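Local coordinates for protein phenol hydroxylase component phO (Pseudomonas stutzeri, PDB 3U52) that probably serves as the small subunit of the hydroxylase component of phenol hydroxylase, a multicomponent monooxygenase that hydroxylates phenol, at residues E[21-26]-E[43-48]; E[63-68]-E[112-117]; E[76-81]-E[104-109]. All coordinates share one frame; numbering follows the deposited sequence.

Interaction 1. Residues E[21-26]-E[43-48]; sequences HGMQLL and LVQPGM
Gln24 and Val44 form a hydrogen-bonded antiparallel pair near the open end of the hairpin made by strands 24-29 and 40-44, the first hairpin of a ubiquitin-like (beta-grasp) fold. Gln24 N donates to Val44 O at 3.0 Å, and Val44 N returns the bond to Gln24 O at 3.1 Å. The neighbouring non-hydrogen-bonded pair, Leu25 and Leu43, carries its side chains on the other face of the sheet.

The Gln24 side chain lies against Val44 CG1 and Pro46. With CG between the backbone N and the carbonyl carbon (chi1 73°), the extended chain runs antiparallel to the Pro46 side chain and brings OE1 to 3.5 Å from Pro46 CB. Its NE2 is hydrogen-bonded to Ile98 O, which pins the buried amide. An alanine here would be likely to cost Ile98 O that donor and to open a gap beside Pro46 and Val44 CG1. Val44 itself packs on Leu53 and Ile57 of helix 50-62.

On the other face Leu43 is the hub. Met23 crosses it at about a right angle, with Met23 CB 3.6 Å from Leu43 CG, while Leu43 CD2 touches the His21 ring, whose NE2 bonds to the backbone of another protein's chain. Beyond the strands the backbones diverge, and Gly22 O meets Pro46 CD at 3.3 Å. Farther out, the bent chains of Met23 and Gln45 run alongside each other, Met23 SD 3.3 Å from Gln45 OE1.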
ATOM      1  N   HIS E  21     -12.245  38.109 -41.609  1.00 37.19           N
ATOM      2  CA  HIS E  21     -12.814  37.731 -42.920  1.00 39.18           C
ATOM      3  C   HIS E  21     -13.952  38.672 -43.424  1.00 37.87           C
ATOM      4  O   HIS E  21     -14.973  38.228 -43.975  1.00 38.11           O
ATOM      5  CB  HIS E  21     -13.139  36.202 -43.026  1.00 40.81           C
ATOM      6  CG  HIS E  21     -13.804  35.610 -41.812  1.00 48.10           C
ATOM      7  ND1 HIS E  21     -15.171  35.386 -41.738  1.00 53.94           N
ATOM      8  CD2 HIS E  21     -13.288  35.181 -40.627  1.00 52.37           C
ATOM      9  CE1 HIS E  21     -15.464  34.850 -40.562  1.00 54.74           C
ATOM     10  NE2 HIS E  21     -14.341  34.726 -39.866  1.00 53.83           N
ATOM     11  N   GLY E  22     -13.751  39.972 -43.198  1.00 37.47           N
ATOM     12  CA  GLY E  22     -14.692  41.002 -43.631  1.00 36.63           C
ATOM     13  C   GLY E  22     -15.630  41.459 -42.535  1.00 35.86           C
ATOM     14  O   GLY E  22     -16.239  42.531 -42.653  1.00 36.36           O
ATOM     15  N   MET E  23     -15.762  40.649 -41.482  1.00 34.05           N
ATOM     16  CA  MET E  23     -16.670  40.964 -40.380  1.00 32.60           C
ATOM     17  C   MET E  23     -15.985  41.760 -39.286  1.00 30.36           C
ATOM     18  O   MET E  23     -14.808  42.113 -39.391  1.00 29.23           O
ATOM     19  CB  MET E  23     -17.248  39.685 -39.810  1.00 33.45           C
ATOM     20  CG  MET E  23     -17.547  38.669 -40.857  1.00 38.56           C
ATOM     21  SD  MET E  23     -19.313  38.624 -41.088  1.00 46.71           S
ATOM     22  CE  MET E  23     -19.539  36.846 -41.024  1.00 47.47           C
ATOM     23  N   GLN E  24     -16.729  42.061 -38.232  1.00 27.81           N
ATOM     24  CA  GLN E  24     -16.141  42.704 -37.097  1.00 26.70           C
ATOM     25  C   GLN E  24     -16.807  42.132 -35.840  1.00 25.50           C
ATOM     26  O   GLN E  24     -17.959  41.679 -35.884  1.00 24.67           O
ATOM     27  CB  GLN E  24     -16.294  44.248 -37.191  1.00 27.93           C
ATOM     28  CG  GLN E  24     -17.716  44.768 -36.928  1.00 28.16           C
ATOM     29  CD  GLN E  24     -17.868  46.234 -37.352  1.00 33.39           C
ATOM     30  OE1 GLN E  24     -17.048  46.753 -38.103  1.00 36.01           O
ATOM     31  NE2 GLN E  24     -18.900  46.896 -36.867  1.00 33.57           N
ATOM     32  N   LEU E  25     -16.074  42.148 -34.734  1.00 24.55           N
ATOM     33  CA  LEU E  25     -16.632  41.807 -33.389  1.00 23.63           C
ATOM     34  C   LEU E  25     -17.455  42.966 -32.839  1.00 22.76           C
ATOM     35  O   LEU E  25     -17.064  44.128 -32.933  1.00 22.44           O
ATOM     36  CB  LEU E  25     -15.494  41.499 -32.385  1.00 23.17           C
ATOM     37  CG  LEU E  25     -14.783  40.145 -32.609  1.00 24.19           C
ATOM     38  CD1 LEU E  25     -13.533  40.090 -31.760  1.00 24.98           C
ATOM     39  CD2 LEU E  25     -15.730  38.947 -32.388  1.00 23.15           C
ATOM     40  N   LEU E  26     -18.581  42.620 -32.241  1.00 22.38           N
ATOM     41  CA  LEU E  26     -19.413  43.578 -31.538  1.00 22.33           C
ATOM     42  C   LEU E  26     -19.893  42.926 -30.234  1.00 21.22           C
ATOM     43  O   LEU E  26     -20.344  41.766 -30.219  1.00 21.51           O
ATOM     44  CB  LEU E  26     -20.625  43.961 -32.404  1.00 20.85           C
ATOM     45  CG  LEU E  26     -21.709  44.837 -31.764  1.00 22.98           C
ATOM     46  CD1 LEU E  26     -21.198  46.202 -31.356  1.00 23.60           C
ATOM     47  CD2 LEU E  26     -22.894  44.992 -32.742  1.00 25.66           C
ATOM     48  N   LEU E  43     -20.355  38.352 -34.112  1.00 24.75           N
ATOM     49  CA  LEU E  43     -19.634  38.566 -35.358  1.00 24.80           C
ATOM     50  C   LEU E  43     -20.693  38.996 -36.357  1.00 26.05           C
ATOM     51  O   LEU E  43     -21.671  38.278 -36.622  1.00 25.40           O
ATOM     52  CB  LEU E  43     -18.967  37.286 -35.860  1.00 24.96           C
ATOM     53  CG  LEU E  43     -17.916  37.572 -36.955  1.00 25.69           C
ATOM     54  CD1 LEU E  43     -16.676  38.221 -36.365  1.00 28.78           C
ATOM     55  CD2 LEU E  43     -17.534  36.342 -37.749  1.00 27.42           C
ATOM     56  N   VAL E  44     -20.432  40.154 -36.946  1.00 26.13           N
ATOM     57  CA  VAL E  44     -21.443  41.004 -37.558  1.00 27.95           C
ATOM     58  C   VAL E  44     -20.846  41.612 -38.854  1.00 28.47           C
ATOM     59  O   VAL E  44     -19.623  41.832 -38.941  1.00 27.87           O
ATOM     60  CB  VAL E  44     -21.777  42.053 -36.460  1.00 27.96           C
ATOM     61  CG1 VAL E  44     -21.287  43.456 -36.722  1.00 24.75           C
ATOM     62  CG2 VAL E  44     -23.123  41.901 -35.869  1.00 30.00           C
ATOM     63  N   GLN E  45     -21.701  41.854 -39.854  1.00 31.72           N
ATOM     64  CA  GLN E  45     -21.252  42.496 -41.112  1.00 34.10           C
ATOM     65  C   GLN E  45     -21.309  44.005 -40.893  1.00 33.79           C
ATOM     66  O   GLN E  45     -22.384  44.534 -40.625  1.00 34.93           O
ATOM     67  CB  GLN E  45     -22.128  42.086 -42.324  1.00 35.28           C
ATOM     68  CG  GLN E  45     -22.896  40.702 -42.235  1.00 40.50           C
ATOM     69  CD  GLN E  45     -22.150  39.483 -42.844  1.00 49.26           C
ATOM     70  OE1 GLN E  45     -21.152  39.636 -43.577  1.00 51.86           O
ATOM     71  NE2 GLN E  45     -22.644  38.254 -42.531  1.00 50.46           N
ATOM     72  N   PRO E  46     -20.170  44.713 -41.015  1.00 33.81           N
ATOM     73  CA  PRO E  46     -20.146  46.173 -40.812  1.00 33.64           C
ATOM     74  C   PRO E  46     -21.164  46.932 -41.718  1.00 35.03           C
ATOM     75  O   PRO E  46     -21.576  48.057 -41.410  1.00 34.46           O
ATOM     76  CB  PRO E  46     -18.703  46.556 -41.145  1.00 34.54           C
ATOM     77  CG  PRO E  46     -18.080  45.340 -41.792  1.00 33.71           C
ATOM     78  CD  PRO E  46     -18.847  44.170 -41.383  1.00 33.91           C
ATOM     79  N   GLY E  47     -21.600  46.290 -42.794  1.00 35.05           N
ATOM     80  CA  GLY E  47     -22.607  46.873 -43.664  1.00 35.97           C
ATOM     81  C   GLY E  47     -24.064  46.679 -43.252  1.00 36.09           C
ATOM     82  O   GLY E  47     -24.949  47.363 -43.797  1.00 36.23           O
ATOM     83  N   MET E  48     -24.342  45.785 -42.297  1.00 35.34           N
ATOM     84  CA  MET E  48     -25.744  45.542 -41.941  1.00 35.03           C
ATOM     85  C   MET E  48     -26.301  46.788 -41.253  1.00 34.23           C
ATOM     86  O   MET E  48     -25.547  47.572 -40.699  1.00 33.92           O
ATOM     87  CB  MET E  48     -25.906  44.293 -41.077  1.00 35.73           C
ATOM     88  CG  MET E  48     -25.584  44.496 -39.591  1.00 35.96           C
ATOM     89  SD  MET E  48     -25.620  42.968 -38.599  1.00 38.91           S
ATOM     90  CE  MET E  48     -27.251  42.327 -38.839  1.00 32.89           C
TER

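Interaction 2. Residues E[63-68]-E[112-117]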
ATOM      1  N   ALA E  63     -34.013  35.895 -26.582  1.00 26.70           N
ATOM      2  CA  ALA E  63     -35.354  35.328 -26.562  1.00 26.33           C
ATOM      3  C   ALA E  63     -35.680  34.512 -25.321  1.00 26.14           C
ATOM      4  O   ALA E  63     -36.832  34.424 -24.948  1.00 25.57           O
ATOM      5  CB  ALA E  63     -35.644  34.517 -27.867  1.00 26.07           C
ATOM      6  N   ALA E  64     -34.665  33.953 -24.656  1.00 25.27           N
ATOM      7  CA  ALA E  64     -34.886  33.093 -23.479  1.00 25.50           C
ATOM      8  C   ALA E  64     -35.372  33.853 -22.252  1.00 25.43           C
ATOM      9  O   ALA E  64     -35.909  33.247 -21.329  1.00 25.53           O
ATOM     10  CB  ALA E  64     -33.616  32.308 -23.125  1.00 24.97           C
ATOM     11  N   HIS E  65     -35.119  35.157 -22.212  1.00 24.85           N
ATOM     12  CA  HIS E  65     -35.560  35.965 -21.078  1.00 25.59           C
ATOM     13  C   HIS E  65     -36.996  36.387 -21.282  1.00 26.61           C
ATOM     14  O   HIS E  65     -37.324  36.872 -22.357  1.00 27.07           O
ATOM     15  CB  HIS E  65     -34.685  37.229 -20.906  1.00 24.91           C
ATOM     16  CG  HIS E  65     -34.834  37.857 -19.561  1.00 26.06           C
ATOM     17  ND1 HIS E  65     -35.952  38.565 -19.200  1.00 23.95           N
ATOM     18  CD2 HIS E  65     -34.049  37.805 -18.457  1.00 25.63           C
ATOM     19  CE1 HIS E  65     -35.834  38.969 -17.946  1.00 23.32           C
ATOM     20  NE2 HIS E  65     -34.707  38.489 -17.460  1.00 26.79           N
ATOM     21  N   PRO E  66     -37.835  36.271 -20.246  1.00 27.98           N
ATOM     22  CA  PRO E  66     -39.216  36.788 -20.245  1.00 29.30           C
ATOM     23  C   PRO E  66     -39.403  38.235 -20.704  1.00 30.44           C
ATOM     24  O   PRO E  66     -40.383  38.512 -21.377  1.00 31.65           O
ATOM     25  CB  PRO E  66     -39.613  36.679 -18.776  1.00 29.13           C
ATOM     26  CG  PRO E  66     -38.915  35.493 -18.336  1.00 28.30           C
ATOM     27  CD  PRO E  66     -37.546  35.603 -18.960  1.00 28.19           C
ATOM     28  N   ASP E  67     -38.490  39.142 -20.367  1.00 30.65           N
ATOM     29  CA  ASP E  67     -38.565  40.532 -20.856  1.00 31.45           C
ATOM     30  C   ASP E  67     -38.353  40.744 -22.384  1.00 32.14           C
ATOM     31  O   ASP E  67     -38.681  41.826 -22.906  1.00 30.96           O
ATOM     32  CB  ASP E  67     -37.536  41.417 -20.155  1.00 31.10           C
ATOM     33  CG  ASP E  67     -37.854  41.686 -18.716  1.00 32.03           C
ATOM     34  OD1 ASP E  67     -38.925  41.260 -18.236  1.00 33.62           O
ATOM     35  OD2 ASP E  67     -37.008  42.339 -18.066  1.00 30.80           O
ATOM     36  N   SER E  68     -37.769  39.761 -23.076  1.00 32.20           N
ATOM     37  CA  SER E  68     -37.364  39.934 -24.477  1.00 33.41           C
ATOM     38  C   SER E  68     -38.549  40.326 -25.376  1.00 34.00           C
ATOM     39  O   SER E  68     -38.449  41.252 -26.193  1.00 33.20           O
ATOM     40  CB  SER E  68     -36.763  38.642 -25.019  1.00 33.33           C
ATOM     41  OG  SER E  68     -36.148  38.857 -26.282  1.00 36.18           O
ATOM     42  N   LYS E 112     -36.563  45.395 -15.935  1.00 30.35           N
ATOM     43  CA  LYS E 112     -35.407  45.410 -15.070  1.00 30.21           C
ATOM     44  C   LYS E 112     -35.085  44.016 -14.541  1.00 29.43           C
ATOM     45  O   LYS E 112     -34.408  43.866 -13.555  1.00 29.19           O
ATOM     46  CB  LYS E 112     -35.625  46.375 -13.921  1.00 31.12           C
ATOM     47  CG  LYS E 112     -36.781  45.964 -13.055  1.00 32.88           C
ATOM     48  CD  LYS E 112     -36.904  46.835 -11.813  1.00 38.08           C
ATOM     49  CE  LYS E 112     -38.297  46.731 -11.248  1.00 39.24           C
ATOM     50  NZ  LYS E 112     -38.612  45.331 -10.873  1.00 41.49           N
ATOM     51  N   GLY E 113     -35.585  42.991 -15.184  1.00 29.43           N
ATOM     52  CA  GLY E 113     -35.156  41.669 -14.823  1.00 29.78           C
ATOM     53  C   GLY E 113     -36.074  41.095 -13.753  1.00 30.50           C
ATOM     54  O   GLY E 113     -37.037  41.746 -13.285  1.00 29.83           O
ATOM     55  N   MET E 114     -35.805  39.857 -13.407  1.00 29.45           N
ATOM     56  CA  MET E 114     -36.658  39.137 -12.502  1.00 31.42           C
ATOM     57  C   MET E 114     -36.230  39.326 -11.067  1.00 30.76           C
ATOM     58  O   MET E 114     -35.036  39.519 -10.761  1.00 29.99           O
ATOM     59  CB  MET E 114     -36.683  37.646 -12.846  1.00 31.72           C
ATOM     60  CG  MET E 114     -37.195  37.346 -14.263  1.00 34.49           C
ATOM     61  SD  MET E 114     -36.815  35.620 -14.637  1.00 42.57           S
ATOM     62  CE  MET E 114     -38.315  34.959 -13.877  1.00 44.94           C
ATOM     63  N   ALA E 115     -37.255  39.325 -10.211  1.00 31.43           N
ATOM     64  CA  ALA E 115     -37.161  39.075  -8.789  1.00 31.13           C
ATOM     65  C   ALA E 115     -36.414  40.147  -7.993  1.00 31.38           C
ATOM     66  O   ALA E 115     -35.825  39.854  -6.950  1.00 32.01           O
ATOM     67  CB  ALA E 115     -36.543  37.660  -8.553  1.00 31.12           C
ATOM     68  N   ASN E 116     -36.423  41.382  -8.474  1.00 30.56           N
ATOM     69  CA  ASN E 116     -35.612  42.422  -7.865  1.00 31.78           C
ATOM     70  C   ASN E 116     -34.117  42.082  -7.759  1.00 30.65           C
ATOM     71  O   ASN E 116     -33.403  42.604  -6.884  1.00 30.99           O
ATOM     72  CB  ASN E 116     -36.199  42.819  -6.493  1.00 33.55           C
ATOM     73  CG  ASN E 116     -37.403  43.714  -6.633  1.00 38.11           C
ATOM     74  OD1 ASN E 116     -38.553  43.287  -6.435  1.00 45.53           O
ATOM     75  ND2 ASN E 116     -37.157  44.959  -7.029  1.00 42.70           N
ATOM     76  N   ALA E 117     -33.659  41.201  -8.647  1.00 27.72           N
ATOM     77  CA  ALA E 117     -32.305  40.654  -8.607  1.00 25.66           C
ATOM     78  C   ALA E 117     -31.551  40.898  -9.935  1.00 24.59           C
ATOM     79  O   ALA E 117     -30.450  40.379 -10.126  1.00 25.50           O
ATOM     80  CB  ALA E 117     -32.356  39.136  -8.260  1.00 25.54           C
TER
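The imidazole of His65 meets Gly113 and Met114 obliquely, where the turn after helix 50-62 of this ubiquitin-like fold is joined by the C-terminal tail. Pro66 CD sits 3.3 Å above one face of the ring, displaced from the ring centre. At the edge, Asp67 N donates in the ring plane to His65 ND1 over 2.9 Å, a bond reached with His65 CG anti to the backbone N (chi1 -163°). NE2 bonds to O of Tyr119, the C-terminal residue, and His33 packs against His65 edge-to-face. With ND1 accepting a hydrogen bond, the ring is consistent with carrying its hydrogen on NE2.

The carboxylate of Asp67 makes the polar link between the segments. Gly113 N reaches the syn lone pair of OD2, but the bond is long at 3.3 Å and bent to 145° at the hydrogen. The same OD2 is also bonded to His33 NE2, which would probably help to hold the carboxylate in position.

Two turns frame the contact: type I from His65 to Ser68 and type I' from Met114 to Ala117. Gly113, just ahead of the second, has backbone angles that would jam a side chain against the preceding carbonyl.

Met114 SD lies 5.0 Å from the centroid of the His65 ring, 34° off its normal, an oblique sulfur-aromatic contact. Pro66 and Met114 each also pack on an aromatic side chain of another protein's chain; their own closest approach is Pro66 CG to Met114 SD, 4.3 Å.

Interaction 3. Residues E[76-81]-E[104-109]; sequences AEWLLN and LTVTTP
Strand 77-80 pairs with strand 104-107 from Glu77 opposite Thr107 to Leu80 opposite Leu104, an antiparallel pairing within the ubiquitin-like (beta-grasp) sheet; the two axes run at 164° to each other.

The hydrogen bonds come from the backbone. Glu77 and Thr107 exchange two, the shorter from Thr107 N to Glu77 O at 2.8 Å, and Leu79 and Thr105 exchange two more, Leu79 N to Thr105 O being 2.9 Å. Between these pairs CA-H groups also point at carbonyls, as in Trp78 CA to Thr105 O at 3.3 Å.

The aromatic contact belongs to Trp78. CG anti to the carbonyl carbon (chi1 -72°) lays the indole alongside Val106. Val106 CB sits over the six-membered ring, 3.7 Å from its centroid and 10° off the normal, a CH-pi contact. Leu104 CB instead comes to the ring edge, near its plane, 3.8 Å from Trp78 CZ3. Phe50 meets the indole edge-to-face and Leu58 of helix 50-62 packs on it, placing this side of the sheet against the helix.

Aliphatic packing extends the same face at both ends. Leu80 and Leu104 touch through their CD1 and CD2 methyls respectively, and Ala76 CB fits against Val106 CG2 at 3.6 Å. On the other face Leu79 and Thr105 stand side by side, and Pro31 touches Thr105 and Thr107. Past the strand end, Thr108 OG1 bonds to Trp30 NE1, while the Thr108 CG2 methyl meets Ala76 CB at 3.8 Å.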
ATOM      1  N   ALA E  76     -35.003  51.989 -27.056  1.00 34.23           N
ATOM      2  CA  ALA E  76     -34.427  51.940 -25.700  1.00 33.14           C
ATOM      3  C   ALA E  76     -33.292  52.954 -25.549  1.00 32.83           C
ATOM      4  O   ALA E  76     -32.999  53.706 -26.477  1.00 32.88           O
ATOM      5  CB  ALA E  76     -33.943  50.497 -25.380  1.00 32.40           C
ATOM      6  N   GLU E  77     -32.620  52.974 -24.407  1.00 32.22           N
ATOM      7  CA  GLU E  77     -31.495  53.889 -24.224  1.00 32.45           C
ATOM      8  C   GLU E  77     -30.139  53.233 -24.525  1.00 31.07           C
ATOM      9  O   GLU E  77     -29.877  52.145 -24.013  1.00 31.09           O
ATOM     10  CB  GLU E  77     -31.490  54.363 -22.809  1.00 32.81           C
ATOM     11  CG  GLU E  77     -32.754  55.087 -22.476  1.00 40.25           C
ATOM     12  CD  GLU E  77     -32.610  55.906 -21.230  1.00 48.43           C
ATOM     13  OE1 GLU E  77     -33.668  56.286 -20.667  1.00 51.10           O
ATOM     14  OE2 GLU E  77     -31.437  56.155 -20.814  1.00 52.19           O
ATOM     15  N   TRP E  78     -29.273  53.897 -25.296  1.00 28.31           N
ATOM     16  CA  TRP E  78     -28.090  53.208 -25.833  1.00 27.39           C
ATOM     17  C   TRP E  78     -26.851  53.915 -25.445  1.00 26.97           C
ATOM     18  O   TRP E  78     -26.813  55.154 -25.398  1.00 25.81           O
ATOM     19  CB  TRP E  78     -28.116  53.081 -27.386  1.00 26.73           C
ATOM     20  CG  TRP E  78     -29.089  52.117 -27.931  1.00 26.22           C
ATOM     21  CD1 TRP E  78     -30.405  52.367 -28.284  1.00 25.12           C
ATOM     22  CD2 TRP E  78     -28.851  50.730 -28.236  1.00 25.07           C
ATOM     23  NE1 TRP E  78     -30.997  51.212 -28.736  1.00 26.17           N
ATOM     24  CE2 TRP E  78     -30.067  50.194 -28.721  1.00 25.50           C
ATOM     25  CE3 TRP E  78     -27.734  49.886 -28.117  1.00 26.18           C
ATOM     26  CZ2 TRP E  78     -30.188  48.846 -29.120  1.00 27.68           C
ATOM     27  CZ3 TRP E  78     -27.857  48.556 -28.495  1.00 25.60           C
ATOM     28  CH2 TRP E  78     -29.072  48.044 -28.978  1.00 26.43           C
ATOM     29  N   LEU E  79     -25.817  53.138 -25.145  1.00 25.25           N
ATOM     30  CA  LEU E  79     -24.473  53.704 -25.014  1.00 24.35           C
ATOM     31  C   LEU E  79     -23.638  52.985 -26.036  1.00 23.20           C
ATOM     32  O   LEU E  79     -23.890  51.826 -26.332  1.00 21.68           O
ATOM     33  CB  LEU E  79     -23.872  53.427 -23.633  1.00 25.15           C
ATOM     34  CG  LEU E  79     -24.197  54.224 -22.343  1.00 29.02           C
ATOM     35  CD1 LEU E  79     -25.655  54.383 -22.131  1.00 33.92           C
ATOM     36  CD2 LEU E  79     -23.563  53.530 -21.150  1.00 27.91           C
ATOM     37  N   LEU E  80     -22.616  53.660 -26.537  1.00 23.75           N
ATOM     38  CA  LEU E  80     -21.646  53.068 -27.451  1.00 24.08           C
ATOM     39  C   LEU E  80     -20.310  53.418 -26.891  1.00 24.77           C
ATOM     40  O   LEU E  80     -19.967  54.587 -26.820  1.00 24.42           O
ATOM     41  CB  LEU E  80     -21.769  53.608 -28.877  1.00 24.64           C
ATOM     42  CG  LEU E  80     -20.603  53.305 -29.831  1.00 23.42           C
ATOM     43  CD1 LEU E  80     -20.537  51.783 -30.105  1.00 24.58           C
ATOM     44  CD2 LEU E  80     -20.778  54.080 -31.135  1.00 25.27           C
ATOM     45  N   ASN E  81     -19.555  52.399 -26.465  1.00 24.48           N
ATOM     46  CA  ASN E  81     -18.258  52.617 -25.830  1.00 25.66           C
ATOM     47  C   ASN E  81     -18.336  53.575 -24.625  1.00 27.89           C
ATOM     48  O   ASN E  81     -17.431  54.381 -24.390  1.00 26.69           O
ATOM     49  CB  ASN E  81     -17.184  53.004 -26.878  1.00 24.28           C
ATOM     50  CG  ASN E  81     -17.060  51.944 -27.955  1.00 25.04           C
ATOM     51  OD1 ASN E  81     -17.099  50.759 -27.621  1.00 21.16           O
ATOM     52  ND2 ASN E  81     -16.992  52.343 -29.258  1.00 21.14           N
ATOM     53  N   LEU E 104     -21.883  48.072 -27.396  1.00 23.08           N
ATOM     54  CA  LEU E 104     -23.141  48.717 -27.130  1.00 22.72           C
ATOM     55  C   LEU E 104     -23.770  48.286 -25.768  1.00 22.54           C
ATOM     56  O   LEU E 104     -23.797  47.083 -25.429  1.00 21.16           O
ATOM     57  CB  LEU E 104     -24.104  48.325 -28.236  1.00 22.62           C
ATOM     58  CG  LEU E 104     -23.758  48.836 -29.653  1.00 23.83           C
ATOM     59  CD1 LEU E 104     -24.566  48.066 -30.673  1.00 24.02           C
ATOM     60  CD2 LEU E 104     -24.002  50.364 -29.781  1.00 25.07           C
ATOM     61  N   THR E 105     -24.294  49.256 -25.012  1.00 20.75           N
ATOM     62  CA  THR E 105     -25.049  48.970 -23.783  1.00 22.00           C
ATOM     63  C   THR E 105     -26.458  49.377 -24.064  1.00 22.70           C
ATOM     64  O   THR E 105     -26.661  50.469 -24.557  1.00 23.92           O
ATOM     65  CB  THR E 105     -24.498  49.772 -22.564  1.00 22.62           C
ATOM     66  OG1 THR E 105     -23.138  49.404 -22.338  1.00 24.42           O
ATOM     67  CG2 THR E 105     -25.284  49.506 -21.266  1.00 22.91           C
ATOM     68  N   VAL E 106     -27.436  48.527 -23.799  1.00 23.26           N
ATOM     69  CA  VAL E 106     -28.827  48.898 -24.069  1.00 23.60           C
ATOM     70  C   VAL E 106     -29.637  48.756 -22.814  1.00 25.50           C
ATOM     71  O   VAL E 106     -29.700  47.678 -22.249  1.00 25.47           O
ATOM     72  CB  VAL E 106     -29.488  48.093 -25.217  1.00 24.09           C
ATOM     73  CG1 VAL E 106     -29.317  46.558 -25.089  1.00 22.71           C
ATOM     74  CG2 VAL E 106     -31.005  48.469 -25.348  1.00 23.95           C
ATOM     75  N   THR E 107     -30.235  49.865 -22.366  1.00 26.26           N
ATOM     76  CA  THR E 107     -31.059  49.882 -21.165  1.00 27.45           C
ATOM     77  C   THR E 107     -32.510  50.069 -21.592  1.00 28.08           C
ATOM     78  O   THR E 107     -32.820  50.983 -22.365  1.00 28.64           O
ATOM     79  CB  THR E 107     -30.586  51.005 -20.210  1.00 28.15           C
ATOM     80  OG1 THR E 107     -29.288  50.659 -19.690  1.00 31.30           O
ATOM     81  CG2 THR E 107     -31.546  51.199 -19.023  1.00 27.37           C
ATOM     82  N   THR E 108     -33.370  49.194 -21.091  1.00 28.95           N
ATOM     83  CA  THR E 108     -34.791  49.158 -21.414  1.00 28.98           C
ATOM     84  C   THR E 108     -35.624  49.533 -20.172  1.00 30.01           C
ATOM     85  O   THR E 108     -35.976  48.678 -19.370  1.00 29.04           O
ATOM     86  CB  THR E 108     -35.223  47.735 -21.899  1.00 29.12           C
ATOM     87  OG1 THR E 108     -34.822  46.748 -20.930  1.00 27.39           O
ATOM     88  CG2 THR E 108     -34.585  47.385 -23.289  1.00 28.20           C
ATOM     89  N   PRO E 109     -35.939  50.826 -20.005  1.00 31.55           N
ATOM     90  CA  PRO E 109     -36.785  51.290 -18.873  1.00 32.09           C
ATOM     91  C   PRO E 109     -38.009  50.421 -18.666  1.00 31.76           C
ATOM     92  O   PRO E 109     -38.706  50.070 -19.615  1.00 31.78           O
ATOM     93  CB  PRO E 109     -37.226  52.680 -19.337  1.00 32.72           C
ATOM     94  CG  PRO E 109     -35.992  53.152 -20.144  1.00 33.64           C
ATOM     95  CD  PRO E 109     -35.492  51.944 -20.863  1.00 31.59           C
TER

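Overall arrangement
From the N terminus, interaction 1 comes first: it closes the hairpin of strands 24-29 and 40-44 before the chain enters helix 50-62. Interaction 2 opens straight after that helix, at 63-68, and is completed only near the C terminus. Interaction 3 lies wholly within the long span that interaction 2 brackets, its segments 76-81 and 104-109 meeting about 16 Å, centre to centre, from interaction 2. Interactions 1 and 3 touch where Leu26 CD1 packs on Leu104 CD1, because strands 24-29 and 102-107 are parallel neighbours in one sheet. Interactions 1 and 3 thus build the sheet, while interaction 2 joins the post-helix turn to the tail.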